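Local coordinates for lipopolysaccharide biosynthesis protein wbpB (Thermus thermophilus, PDB 3O9Z) that probably oxidises a UDP-sugar with NAD(+) on the route to 2,3-diacetamido-2,3-dideoxy-D-mannuronic acid, a sugar of bacterial lipopolysaccharide, at residues K152-Y158 with Y246-D252; I184-F189 with W225-I229. One frame throughout, in Å; residues are numbered along the deposited sequence.

Contact 1 (K152-Y158 with Y246-D252); sequences KDVVLTY and YRSIAVD. With AKG (2-oxoglutaric acid), chain F.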
# COMPACT_ATOMS: atom_id res chain seq x y z
N LYS A 152 4.60 -26.57 -40.59
CA LYS A 152 4.73 -27.70 -39.69
C LYS A 152 3.50 -27.82 -38.78
O LYS A 152 2.79 -26.83 -38.57
CB LYS A 152 5.98 -27.54 -38.83
CG LYS A 152 7.32 -27.70 -39.65
CD LYS A 152 7.22 -28.72 -40.78
CE LYS A 152 8.50 -28.75 -41.62
NZ LYS A 152 8.50 -29.81 -42.69
N ASP A 153 3.21 -29.02 -38.30
CA ASP A 153 2.16 -29.22 -37.32
C ASP A 153 2.82 -29.31 -35.96
O ASP A 153 3.79 -30.04 -35.77
CB ASP A 153 1.40 -30.51 -37.64
CG ASP A 153 0.49 -30.30 -38.82
OD1 ASP A 153 -0.47 -29.50 -38.70
OD2 ASP A 153 0.81 -30.81 -39.92
N VAL A 154 2.33 -28.51 -35.03
CA VAL A 154 3.05 -28.27 -33.77
C VAL A 154 2.07 -28.44 -32.61
O VAL A 154 0.92 -28.00 -32.70
CB VAL A 154 3.56 -26.81 -33.73
CG1 VAL A 154 4.23 -26.54 -32.36
CG2 VAL A 154 4.55 -26.54 -34.85
N VAL A 155 2.54 -29.08 -31.54
CA VAL A 155 1.77 -29.13 -30.30
C VAL A 155 2.62 -28.42 -29.26
O VAL A 155 3.77 -28.81 -29.01
CB VAL A 155 1.50 -30.57 -29.86
CG1 VAL A 155 0.81 -30.57 -28.51
CG2 VAL A 155 0.62 -31.27 -30.90
N LEU A 156 2.08 -27.37 -28.66
CA LEU A 156 2.82 -26.57 -27.66
C LEU A 156 2.09 -26.79 -26.35
O LEU A 156 0.87 -26.58 -26.26
CB LEU A 156 2.66 -25.08 -28.00
CG LEU A 156 3.60 -24.09 -27.32
CD1 LEU A 156 3.34 -23.97 -25.82
CD2 LEU A 156 5.09 -24.38 -27.63
N THR A 157 2.81 -27.29 -25.34
CA THR A 157 2.23 -27.52 -24.02
C THR A 157 3.08 -26.79 -22.99
O THR A 157 4.31 -26.89 -23.00
CB THR A 157 2.30 -29.03 -23.70
OG1 THR A 157 1.67 -29.75 -24.77
CG2 THR A 157 1.52 -29.33 -22.41
N TYR A 158 2.43 -25.94 -22.20
CA TYR A 158 3.16 -25.00 -21.35
C TYR A 158 2.50 -25.02 -19.98
O TYR A 158 1.45 -24.37 -19.78
CB TYR A 158 3.12 -23.59 -21.99
CG TYR A 158 4.22 -22.68 -21.50
CD1 TYR A 158 4.15 -22.06 -20.24
CD2 TYR A 158 5.36 -22.49 -22.27
CE1 TYR A 158 5.19 -21.21 -19.83
CE2 TYR A 158 6.40 -21.69 -21.85
CZ TYR A 158 6.31 -21.04 -20.64
OH TYR A 158 7.33 -20.22 -20.19
N TYR A 246 6.35 -28.19 -17.15
CA TYR A 246 6.48 -28.96 -18.38
C TYR A 246 6.29 -27.97 -19.51
O TYR A 246 5.19 -27.47 -19.73
CB TYR A 246 5.43 -30.07 -18.43
CG TYR A 246 5.49 -30.88 -19.71
CD1 TYR A 246 6.62 -31.64 -20.01
CD2 TYR A 246 4.44 -30.87 -20.62
CE1 TYR A 246 6.70 -32.37 -21.20
CE2 TYR A 246 4.50 -31.62 -21.80
CZ TYR A 246 5.64 -32.36 -22.07
OH TYR A 246 5.69 -33.07 -23.25
N ARG A 247 7.37 -27.68 -20.23
CA ARG A 247 7.38 -26.69 -21.30
C ARG A 247 7.91 -27.33 -22.55
O ARG A 247 9.11 -27.61 -22.65
CB ARG A 247 8.20 -25.44 -20.94
CG ARG A 247 7.77 -24.72 -19.65
CD ARG A 247 8.76 -23.55 -19.43
NE ARG A 247 8.60 -22.89 -18.14
CZ ARG A 247 9.33 -23.16 -17.05
NH1 ARG A 247 10.17 -24.20 -17.08
NH2 ARG A 247 9.19 -22.43 -15.95
N SER A 248 6.99 -27.63 -23.47
CA SER A 248 7.29 -28.56 -24.56
C SER A 248 6.81 -27.97 -25.88
O SER A 248 5.68 -27.48 -25.99
CB SER A 248 6.56 -29.89 -24.33
OG SER A 248 6.46 -30.64 -25.53
N ILE A 249 7.67 -28.01 -26.89
CA ILE A 249 7.25 -27.77 -28.28
C ILE A 249 7.51 -29.03 -29.09
O ILE A 249 8.65 -29.54 -29.16
CB ILE A 249 7.86 -26.50 -28.89
CG1 ILE A 249 7.32 -26.29 -30.32
CG2 ILE A 249 9.40 -26.54 -28.89
CD1 ILE A 249 7.65 -24.91 -30.88
N ALA A 250 6.45 -29.58 -29.67
CA ALA A 250 6.58 -30.82 -30.48
C ALA A 250 6.28 -30.49 -31.93
O ALA A 250 5.18 -30.05 -32.26
CB ALA A 250 5.64 -31.92 -29.96
N VAL A 251 7.28 -30.65 -32.80
CA VAL A 251 7.15 -30.21 -34.18
C VAL A 251 7.20 -31.45 -35.07
O VAL A 251 8.18 -32.21 -35.06
CB VAL A 251 8.30 -29.28 -34.60
CG1 VAL A 251 8.17 -28.90 -36.07
CG2 VAL A 251 8.34 -28.03 -33.70
N ASP A 252 6.11 -31.68 -35.80
CA ASP A 252 5.97 -32.86 -36.65
C ASP A 252 6.32 -34.12 -35.85
O ASP A 252 7.03 -34.99 -36.36
CB ASP A 252 6.92 -32.72 -37.86
CG ASP A 252 6.41 -31.77 -38.93
OD1 ASP A 252 5.36 -31.11 -38.75
OD2 ASP A 252 7.08 -31.71 -39.99
C1 AKG F . 6.28 -15.31 -15.11
O1 AKG F . 6.01 -15.96 -14.06
O2 AKG F . 5.89 -14.15 -15.27
C2 AKG F . 7.16 -15.82 -16.13
O5 AKG F . 7.38 -15.12 -17.12
C3 AKG F . 7.76 -17.20 -16.01
C4 AKG F . 6.85 -18.17 -16.77
C5 AKG F . 7.23 -19.62 -16.59
O3 AKG F . 7.47 -20.05 -15.45
O4 AKG F . 7.30 -20.36 -17.58
O HOH W 1 3.95 -30.35 -26.64
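Tyr-158 and Arg-247 face each other as a non-hydrogen-bonded antiparallel pair and close on the same carboxylate of the bound 2-oxoglutarate. Atom O4 of the ligand accepts from Tyr-158 OH at 2.6 Å and from Arg-247 NE at 2.9 Å, with a weak third bond from NH2; the straighter NH2 bond, 165° at the hydrogen, goes to O3. Arg-247 CG, anti to its carbonyl carbon, lies over the centre of the Tyr-158 ring, a CH-pi contact 12° off the ring normal; from there the chain runs extended to NE and turns the guanidinium edge to the ligand. The other donor, NH1, is taken by Ser-259 OG, and Phe-262 adds a cation-pi contact. Replacing Arg-247 by an alanine would probably cost O3 and O4 their bonds from NE and NH2 and take away the CH-pi contact on the Tyr-158 ring.

Strands 152-160 and 245-251 are neighbours in the mixed sheet of the C-terminal domain, as in other Gfo/Idh/MocA oxidoreductases, and the axes of the two segments come within 4.7 Å, their directions 164° apart. Val-155 N donates to Ala-250 O and Ala-250 N to Val-155 O; Thr-157 N and Ser-248 N likewise give to each other's carbonyl. On the face with Thr-157 and Ser-248, one water donates to Val-155 O and to Ser-248 OG and also bonds Thr-157 OG1; His-308 NE2 bonds Thr-157 OG1 too, and Glu-255 OE1 bonds Ser-248 OG. Val-154 CG1 meets Ile-249 CG1 at 3.7 Å on the opposite face, where helices 136-146 and 186-196 cover the sheet. At the far end, Asp-252 N donates to Asp-153 O, and Asp-153 N returns a 3.0 Å bond to Asp-252 OD1, while Asp-252 OD2 forms a 3.6 Å salt bridge with Lys-152 NZ.

Contact 2 (I184-F189 with W225-I229); sequences IGIHFF and WFLSI. With AKG (2-oxoglutaric acid), chain F; NAD (nicotinamide-adenine-dinucleotide), chain E.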
# COMPACT_ATOMS: atom_id res chain seq x y z
N ILE A 184 1.64 -15.31 -18.65
CA ILE A 184 2.49 -16.48 -18.79
C ILE A 184 2.64 -16.81 -20.27
O ILE A 184 3.73 -17.06 -20.73
CB ILE A 184 1.89 -17.66 -18.03
CG1 ILE A 184 1.64 -17.29 -16.56
CG2 ILE A 184 2.85 -18.86 -18.13
CD1 ILE A 184 2.88 -16.94 -15.72
N GLY A 185 1.55 -16.79 -21.01
CA GLY A 185 1.57 -17.25 -22.41
C GLY A 185 2.42 -16.45 -23.36
O GLY A 185 2.86 -17.01 -24.38
N ILE A 186 2.76 -15.21 -23.02
CA ILE A 186 3.52 -14.42 -24.00
C ILE A 186 4.82 -15.11 -24.39
O ILE A 186 5.30 -14.97 -25.53
CB ILE A 186 3.78 -13.00 -23.47
CG1 ILE A 186 4.28 -12.11 -24.62
CG2 ILE A 186 4.77 -12.97 -22.28
CD1 ILE A 186 3.15 -11.68 -25.50
N HIS A 187 5.44 -15.86 -23.48
CA HIS A 187 6.66 -16.57 -23.78
C HIS A 187 6.46 -17.46 -25.00
O HIS A 187 7.30 -17.45 -25.90
CB HIS A 187 7.08 -17.44 -22.59
CG HIS A 187 7.79 -16.71 -21.50
ND1 HIS A 187 9.05 -16.17 -21.65
CD2 HIS A 187 7.42 -16.48 -20.22
CE1 HIS A 187 9.43 -15.63 -20.50
NE2 HIS A 187 8.45 -15.78 -19.63
N PHE A 188 5.42 -18.27 -24.97
CA PHE A 188 5.26 -19.20 -26.08
C PHE A 188 4.60 -18.56 -27.30
O PHE A 188 4.94 -19.00 -28.42
CB PHE A 188 4.64 -20.55 -25.67
CG PHE A 188 3.16 -20.53 -25.41
CD1 PHE A 188 2.68 -20.53 -24.12
CD2 PHE A 188 2.26 -20.58 -26.47
CE1 PHE A 188 1.34 -20.52 -23.87
CE2 PHE A 188 0.91 -20.57 -26.21
CZ PHE A 188 0.46 -20.53 -24.91
N PHE A 189 3.70 -17.58 -27.14
CA PHE A 189 3.18 -16.88 -28.33
C PHE A 189 4.37 -16.25 -29.05
O PHE A 189 4.45 -16.26 -30.29
CB PHE A 189 2.02 -15.93 -28.03
CG PHE A 189 0.78 -16.65 -27.59
CD1 PHE A 189 0.12 -17.53 -28.43
CD2 PHE A 189 0.28 -16.45 -26.32
CE1 PHE A 189 -1.00 -18.21 -27.99
CE2 PHE A 189 -0.86 -17.10 -25.90
CZ PHE A 189 -1.48 -18.01 -26.71
N TRP A 225 -2.31 -25.47 -28.82
CA TRP A 225 -1.60 -25.03 -27.61
C TRP A 225 -2.42 -25.21 -26.35
O TRP A 225 -3.64 -25.16 -26.37
CB TRP A 225 -1.08 -23.59 -27.78
CG TRP A 225 -2.15 -22.55 -28.07
CD1 TRP A 225 -2.55 -22.10 -29.32
CD2 TRP A 225 -2.93 -21.84 -27.13
NE1 TRP A 225 -3.52 -21.13 -29.19
CE2 TRP A 225 -3.76 -20.95 -27.85
CE3 TRP A 225 -2.95 -21.81 -25.72
CZ2 TRP A 225 -4.66 -20.08 -27.24
CZ3 TRP A 225 -3.86 -20.93 -25.13
CH2 TRP A 225 -4.71 -20.10 -25.87
N PHE A 226 -1.71 -25.44 -25.24
CA PHE A 226 -2.30 -25.59 -23.94
C PHE A 226 -1.39 -24.92 -22.94
O PHE A 226 -0.17 -25.17 -22.96
CB PHE A 226 -2.45 -27.09 -23.62
CG PHE A 226 -3.06 -27.36 -22.28
CD1 PHE A 226 -4.42 -27.62 -22.18
CD2 PHE A 226 -2.27 -27.36 -21.13
CE1 PHE A 226 -5.00 -27.88 -20.95
CE2 PHE A 226 -2.85 -27.61 -19.88
CZ PHE A 226 -4.24 -27.84 -19.79
N LEU A 227 -1.99 -24.07 -22.12
CA LEU A 227 -1.28 -23.30 -21.09
C LEU A 227 -1.96 -23.53 -19.73
O LEU A 227 -3.18 -23.36 -19.62
CB LEU A 227 -1.40 -21.82 -21.50
CG LEU A 227 -1.00 -20.84 -20.39
CD1 LEU A 227 0.46 -20.96 -19.98
CD2 LEU A 227 -1.35 -19.43 -20.93
N SER A 228 -1.18 -23.86 -18.69
CA SER A 228 -1.79 -23.91 -17.37
C SER A 228 -0.77 -23.57 -16.30
O SER A 228 0.45 -23.78 -16.46
CB SER A 228 -2.35 -25.30 -17.07
OG SER A 228 -3.04 -25.34 -15.81
N ILE A 229 -1.31 -23.01 -15.23
CA ILE A 229 -0.56 -22.80 -13.99
C ILE A 229 -0.96 -23.80 -12.91
O ILE A 229 -0.56 -23.64 -11.74
CB ILE A 229 -0.62 -21.33 -13.47
CG1 ILE A 229 -2.08 -20.93 -13.37
CG2 ILE A 229 0.17 -20.42 -14.44
CD1 ILE A 229 -2.36 -19.60 -12.61
C1 AKG F . 6.28 -15.31 -15.11
O1 AKG F . 6.01 -15.96 -14.06
O2 AKG F . 5.89 -14.15 -15.27
C2 AKG F . 7.16 -15.82 -16.13
O5 AKG F . 7.38 -15.12 -17.12
C3 AKG F . 7.76 -17.20 -16.01
C4 AKG F . 6.85 -18.17 -16.77
C5 AKG F . 7.23 -19.62 -16.59
O3 AKG F . 7.47 -20.05 -15.45
O4 AKG F . 7.30 -20.36 -17.58
PA NAD E . 6.41 -9.27 -8.25
O1A NAD E . 7.24 -10.23 -7.48
O2A NAD E . 4.94 -9.01 -7.92
O5B NAD E . 7.26 -7.95 -8.12
C5B NAD E . 6.68 -6.81 -8.69
C4B NAD E . 7.38 -5.56 -8.11
O4B NAD E . 6.95 -4.36 -8.79
C3B NAD E . 6.91 -5.38 -6.64
O3B NAD E . 8.03 -5.32 -5.73
C2B NAD E . 6.06 -4.10 -6.65
O2B NAD E . 6.10 -3.34 -5.44
C1B NAD E . 6.83 -3.35 -7.78
N9A NAD E . 6.00 -2.24 -8.32
C8A NAD E . 4.67 -1.94 -8.30
N7A NAD E . 4.44 -0.77 -8.89
C5A NAD E . 5.65 -0.23 -9.22
C6A NAD E . 6.09 1.00 -9.84
N6A NAD E . 5.18 1.96 -10.18
N1A NAD E . 7.41 1.07 -10.00
C2A NAD E . 8.36 0.20 -9.69
N3A NAD E . 7.98 -0.95 -9.08
C4A NAD E . 6.67 -1.15 -8.90
O3 NAD E . 6.46 -9.68 -9.80
PN NAD E . 7.58 -10.35 -10.66
O1N NAD E . 7.28 -11.84 -10.78
O2N NAD E . 8.94 -9.91 -10.19
O5D NAD E . 7.24 -9.83 -12.14
C5D NAD E . 7.83 -8.59 -12.44
C4D NAD E . 7.83 -8.49 -13.98
O4D NAD E . 8.78 -9.48 -14.43
C3D NAD E . 6.49 -8.77 -14.67
O3D NAD E . 6.50 -7.97 -15.90
C2D NAD E . 6.67 -10.24 -15.08
O2D NAD E . 5.93 -10.57 -16.24
C1D NAD E . 8.17 -10.43 -15.32
N1N NAD E . 8.63 -11.80 -15.08
C2N NAD E . 9.38 -12.39 -15.99
C3N NAD E . 9.88 -13.67 -15.87
C7N NAD E . 10.65 -14.19 -17.02
O7N NAD E . 11.21 -13.42 -17.84
N7N NAD E . 10.79 -15.51 -17.03
C4N NAD E . 9.58 -14.37 -14.69
C5N NAD E . 8.86 -13.68 -13.72
C6N NAD E . 8.39 -12.38 -13.90
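Segment 184-189 leads into helix 186-196, with Phe-189 N bonded to Gly-185 O at 2.9 Å, and it lies beside segment 225-229, strand as far as Ser-228, with Trp-225, Leu-227 and Ile-229 pointing toward it. The backbones come nearest at Gly-185 and Leu-227, with CA atoms 6.8 Å apart; Leu-227 CD2 lies against the glycine N and CA, where a CB would be tight. Side chains therefore carry the contact. Phe-189 drives its CZ edge onto the face of the Trp-225 six-membered ring, an edge-to-face pair with planes at 83° and centroids 5.0 Å apart. Phe-188, with CG between its backbone N and carbonyl carbon (chi1 76°), brings CZ to 3.7 Å from Trp-225 CE3, its ring oblique to the indole, while its CE1 edge meets Leu-227 CB. At the start of the segment, Ile-184 CG2 meets Leu-227 CD1 at 3.7 Å, the side chains about at right angles, and Ile-184 CD1 touches the ligand carboxylate. His-187 turns to the ligands instead: NE2 donates to the 2-oxoglutarate keto oxygen O5 at 2.8 Å and lies 3.5 Å from the nicotinamide N7N of NAD. The result is an aromatic cluster between helix and sheet in the C-terminal alpha/beta domain of a Gfo/Idh/MocA oxidoreductase, next to the site that holds cofactor and 2-oxoglutarate.

From the N terminus the chain first completes most of the NAD-binding Rossmann domain, then enters the C-terminal domain on strand 152-160, the first half of contact 1. It next passes through helix 186-196 and strand 221-228, which meet in contact 2 and close a short loop of 35 residues; only afterwards does strand 245-251 return to complete contact 1, so the smaller loop lies wholly within the larger. Strand 152-160 has strand 221-228 on one side and strand 245-251 on the other, probably hydrogen-bonded to the former through Tyr-158 N and Phe-226 O, 2.8 Å apart. Leu-156 packs on Phe-188, and both contacts reach the 2-oxoglutarate.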